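PDB 4KHB: FACT complex subunit from Chaetomium thermophilum var. thermophilum, which probably acts within the FACT histone chaperone to reorganize nucleosomes during transcription, replication and repair, and here contributes its PH-like dimerization domain, paired with Pob3N. Local coordinates for residues 47-59 with 106-120. Sequence-based numbering, arbitrary orientation.
Sequences FHINTIKNASKSD and YAEIANQISNLKREA
Lys117 reaches from helix 106-120 to two backbone carbonyls of segment 47-59: its NZ donates to Ile49 O at 3.0 Å and to Ile52 O at 3.1 Å. The two bonds differ in geometry. At Ile52 the ammonium lies in the carbonyl plane, with a C=O...N angle of 158°; at Ile49 it is tilted out of the plane, on the face opposite Ile52 N, which also donates to this oxygen. CG stands anti to the backbone N (chi1 -178°), and bends at chi2 and chi3 lead the chain to the short 3-10 turn.

The tight part lies beside this grip. Ile49 CD1 rests on Leu116 CB at 3.8 Å, while its CG2 branch meets the methyl of Ala120. Farther along strand 52-59, Ala55 CB packs 3.7 Å from Ile113 CG2, which Ile52 CG2 also approaches, those two isoleucines crossing at about a right angle. Ile29 of strand 28-30 adds to the packing around Ile113 and Leu116. Strand and helix run nearly antiparallel, at 163°, with their axes 7.5 Å apart at closest; Ala55 CA and Ala110 CA are only 5.4 Å apart, consistent with two small residues there.

Packing is looser toward the partly exposed Lys57, whose carbons come no nearer than the 4.1 Å from CG to Tyr106 CB. The wet edge is at Ser114: a water donates to Ala55 O (2.9 Å) and weakly to Ser114 OG, which itself donates to Ala110 O one turn back.

With an alanine at Lys117, both carbonyls would probably lose their ammonium donor, Ile49 O keeping Ile52 N. Within this contact, then, apolar packing is flanked by two lysine ties: Lys117 to the turn, and Lys57 NZ to Gly103 O at the helix start.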
# COMPACT_ATOMS: atom_id res chain seq x y z
N PHE A 47 5.21 5.81 8.19
CA PHE A 47 6.66 5.77 8.30
C PHE A 47 7.10 6.76 9.37
O PHE A 47 6.79 7.95 9.30
CB PHE A 47 7.32 6.10 6.96
CG PHE A 47 7.18 5.00 5.93
CD1 PHE A 47 8.06 3.93 5.92
CD2 PHE A 47 6.18 5.05 4.97
CE1 PHE A 47 7.94 2.92 4.98
CE2 PHE A 47 6.05 4.05 4.02
CZ PHE A 47 6.93 2.98 4.03
N HIS A 48 7.81 6.25 10.38
CA HIS A 48 8.24 7.08 11.50
C HIS A 48 9.35 8.02 11.06
O HIS A 48 10.11 7.71 10.14
CB HIS A 48 8.70 6.20 12.65
CG HIS A 48 8.79 6.91 13.97
ND1 HIS A 48 9.86 7.70 14.31
CD2 HIS A 48 7.94 6.94 15.02
CE1 HIS A 48 9.67 8.20 15.52
NE2 HIS A 48 8.51 7.75 15.97
N ILE A 49 9.44 9.18 11.70
CA ILE A 49 10.41 10.20 11.32
C ILE A 49 11.86 9.74 11.54
O ILE A 49 12.77 10.19 10.83
CB ILE A 49 10.16 11.53 12.06
CG1 ILE A 49 10.95 12.67 11.41
CG2 ILE A 49 10.52 11.41 13.52
CD1 ILE A 49 10.47 13.04 10.03
N ASN A 50 12.07 8.85 12.50
CA ASN A 50 13.40 8.33 12.81
C ASN A 50 13.92 7.40 11.72
O ASN A 50 15.06 6.92 11.79
CB ASN A 50 13.38 7.61 14.16
CG ASN A 50 13.15 8.55 15.33
OD1 ASN A 50 13.18 9.77 15.18
ND2 ASN A 50 12.91 7.98 16.50
N THR A 51 13.08 7.15 10.73
CA THR A 51 13.38 6.24 9.64
C THR A 51 13.77 7.05 8.40
O THR A 51 14.35 6.52 7.45
CB THR A 51 12.16 5.31 9.38
OG1 THR A 51 12.58 3.94 9.34
CG2 THR A 51 11.46 5.65 8.08
N ILE A 52 13.49 8.35 8.44
CA ILE A 52 13.63 9.23 7.28
C ILE A 52 14.93 10.04 7.28
O ILE A 52 15.32 10.62 8.29
CB ILE A 52 12.42 10.19 7.18
CG1 ILE A 52 11.17 9.41 6.77
CG2 ILE A 52 12.68 11.31 6.18
CD1 ILE A 52 9.87 10.15 7.04
N LYS A 53 15.60 10.06 6.12
CA LYS A 53 16.82 10.84 5.92
C LYS A 53 16.49 12.28 5.55
O LYS A 53 16.81 13.21 6.29
CB LYS A 53 17.67 10.19 4.83
CG LYS A 53 19.06 10.79 4.68
CD LYS A 53 19.89 9.98 3.69
CE LYS A 53 21.37 10.21 3.90
NZ LYS A 53 21.88 11.27 2.98
N ASN A 54 15.85 12.47 4.39
CA ASN A 54 15.43 13.80 3.96
C ASN A 54 14.24 13.76 3.00
O ASN A 54 13.83 12.69 2.55
CB ASN A 54 16.61 14.54 3.30
CG ASN A 54 17.27 13.74 2.19
OD1 ASN A 54 16.61 13.28 1.26
ND2 ASN A 54 18.58 13.58 2.29
N ALA A 55 13.70 14.94 2.69
CA ALA A 55 12.61 15.06 1.72
C ALA A 55 12.86 16.23 0.77
O ALA A 55 13.26 17.31 1.21
CB ALA A 55 11.28 15.23 2.43
N SER A 56 12.62 16.01 -0.52
CA SER A 56 12.86 17.03 -1.53
C SER A 56 11.71 17.23 -2.50
O SER A 56 11.08 16.27 -2.95
CB SER A 56 14.14 16.71 -2.31
OG SER A 56 15.15 16.22 -1.45
N LYS A 57 11.42 18.50 -2.82
CA LYS A 57 10.42 18.85 -3.81
C LYS A 57 11.10 19.30 -5.10
O LYS A 57 12.17 19.92 -5.07
CB LYS A 57 9.51 19.97 -3.29
CG LYS A 57 8.45 20.44 -4.29
CD LYS A 57 8.52 21.95 -4.50
CE LYS A 57 7.61 22.38 -5.63
NZ LYS A 57 6.77 23.56 -5.28
N SER A 58 10.49 18.99 -6.24
CA SER A 58 11.00 19.43 -7.53
C SER A 58 9.84 19.60 -8.52
O SER A 58 8.74 19.10 -8.30
CB SER A 58 12.03 18.43 -8.07
OG SER A 58 11.43 17.19 -8.38
N ASP A 59 10.10 20.32 -9.61
CA ASP A 59 9.06 20.56 -10.61
C ASP A 59 9.58 20.18 -11.99
O ASP A 59 10.69 20.58 -12.38
CB ASP A 59 8.62 22.03 -10.59
CG ASP A 59 8.09 22.47 -9.24
OD1 ASP A 59 6.91 22.21 -8.94
OD2 ASP A 59 8.86 23.09 -8.47
N TYR A 106 3.17 20.29 -1.98
CA TYR A 106 4.39 19.48 -1.86
C TYR A 106 5.53 20.28 -1.24
O TYR A 106 6.40 19.72 -0.58
CB TYR A 106 4.80 18.89 -3.21
CG TYR A 106 4.11 17.58 -3.55
CD1 TYR A 106 3.10 17.08 -2.75
CD2 TYR A 106 4.50 16.83 -4.65
CE1 TYR A 106 2.48 15.88 -3.04
CE2 TYR A 106 3.89 15.63 -4.96
CZ TYR A 106 2.87 15.16 -4.15
OH TYR A 106 2.25 13.97 -4.43
N ALA A 107 5.53 21.59 -1.47
CA ALA A 107 6.53 22.46 -0.88
C ALA A 107 6.34 22.51 0.64
O ALA A 107 7.31 22.51 1.39
CB ALA A 107 6.46 23.85 -1.48
N GLU A 108 5.08 22.56 1.07
CA GLU A 108 4.75 22.55 2.49
C GLU A 108 5.14 21.23 3.14
O GLU A 108 5.71 21.21 4.23
CB GLU A 108 3.25 22.80 2.68
CG GLU A 108 2.77 22.70 4.14
CD GLU A 108 3.26 23.83 5.02
OE1 GLU A 108 3.85 24.80 4.50
OE2 GLU A 108 3.04 23.76 6.25
N ILE A 109 4.81 20.13 2.47
CA ILE A 109 5.11 18.79 2.97
C ILE A 109 6.60 18.58 3.18
O ILE A 109 7.03 18.07 4.22
CB ILE A 109 4.56 17.70 2.01
CG1 ILE A 109 3.04 17.80 1.88
CG2 ILE A 109 4.95 16.32 2.50
CD1 ILE A 109 2.40 16.66 1.12
N ALA A 110 7.40 18.97 2.19
CA ALA A 110 8.85 18.85 2.29
C ALA A 110 9.42 19.63 3.47
O ALA A 110 10.38 19.19 4.11
CB ALA A 110 9.50 19.32 0.99
N ASN A 111 8.84 20.79 3.75
CA ASN A 111 9.29 21.63 4.85
C ASN A 111 8.91 21.06 6.21
O ASN A 111 9.71 21.09 7.14
CB ASN A 111 8.74 23.05 4.69
CG ASN A 111 9.23 23.74 3.43
OD1 ASN A 111 10.37 23.52 2.99
ND2 ASN A 111 8.39 24.57 2.84
N GLN A 112 7.68 20.56 6.32
CA GLN A 112 7.22 19.94 7.56
C GLN A 112 8.07 18.73 7.93
O GLN A 112 8.39 18.52 9.10
CB GLN A 112 5.75 19.50 7.43
CG GLN A 112 4.75 20.64 7.26
CD GLN A 112 3.32 20.16 7.43
OE1 GLN A 112 2.81 20.07 8.55
NE2 GLN A 112 2.66 19.86 6.32
N ILE A 113 8.43 17.93 6.93
CA ILE A 113 9.25 16.74 7.14
C ILE A 113 10.67 17.11 7.55
O ILE A 113 11.22 16.53 8.49
CB ILE A 113 9.29 15.85 5.86
CG1 ILE A 113 7.92 15.23 5.60
CG2 ILE A 113 10.34 14.76 6.00
CD1 ILE A 113 7.80 14.56 4.24
N SER A 114 11.25 18.08 6.86
CA SER A 114 12.59 18.56 7.18
C SER A 114 12.61 19.15 8.59
O SER A 114 13.56 18.96 9.34
CB SER A 114 13.07 19.60 6.16
OG SER A 114 13.04 19.09 4.84
N ASN A 115 11.55 19.88 8.93
CA ASN A 115 11.43 20.53 10.23
C ASN A 115 11.23 19.51 11.35
O ASN A 115 11.73 19.69 12.46
CB ASN A 115 10.30 21.57 10.20
CG ASN A 115 10.19 22.36 11.50
OD1 ASN A 115 11.17 22.51 12.23
ND2 ASN A 115 9.00 22.87 11.78
N LEU A 116 10.48 18.45 11.05
CA LEU A 116 10.30 17.34 11.97
C LEU A 116 11.62 16.59 12.16
O LEU A 116 11.95 16.15 13.27
CB LEU A 116 9.21 16.38 11.46
CG LEU A 116 7.79 16.61 11.97
CD1 LEU A 116 6.79 15.68 11.31
CD2 LEU A 116 7.74 16.45 13.48
N LYS A 117 12.34 16.36 11.11
CA LYS A 117 13.57 15.63 11.17
C LYS A 117 14.62 16.26 12.04
O LYS A 117 15.40 15.60 12.63
CB LYS A 117 14.10 15.50 9.75
CG LYS A 117 15.36 14.74 9.62
CD LYS A 117 15.07 13.28 9.89
CE LYS A 117 16.03 12.61 10.82
NZ LYS A 117 15.45 11.38 11.33
N ARG A 118 14.61 17.56 12.12
CA ARG A 118 15.62 18.28 12.83
C ARG A 118 15.47 18.22 14.36
O ARG A 118 16.44 18.03 15.06
CB ARG A 118 15.81 19.66 12.20
CG ARG A 118 15.51 20.89 13.00
CD ARG A 118 15.55 22.11 12.09
NE ARG A 118 15.08 21.85 10.74
CZ ARG A 118 14.70 22.78 9.86
NH1 ARG A 118 14.29 22.41 8.66
NH2 ARG A 118 14.73 24.07 10.18
N GLU A 119 14.24 18.23 14.83
CA GLU A 119 13.98 17.87 16.17
C GLU A 119 14.35 16.45 16.40
O GLU A 119 14.84 16.14 17.43
CB GLU A 119 12.51 18.08 16.56
CG GLU A 119 11.94 19.41 16.20
CD GLU A 119 12.98 20.53 16.17
OE1 GLU A 119 13.77 20.63 17.12
OE2 GLU A 119 13.01 21.29 15.19
N ALA A 120 14.06 15.58 15.46
CA ALA A 120 14.33 14.17 15.67
C ALA A 120 15.80 13.94 15.86
O ALA A 120 16.16 13.06 16.60
CB ALA A 120 13.80 13.29 14.57
O HOH W 1 13.61 20.13 1.67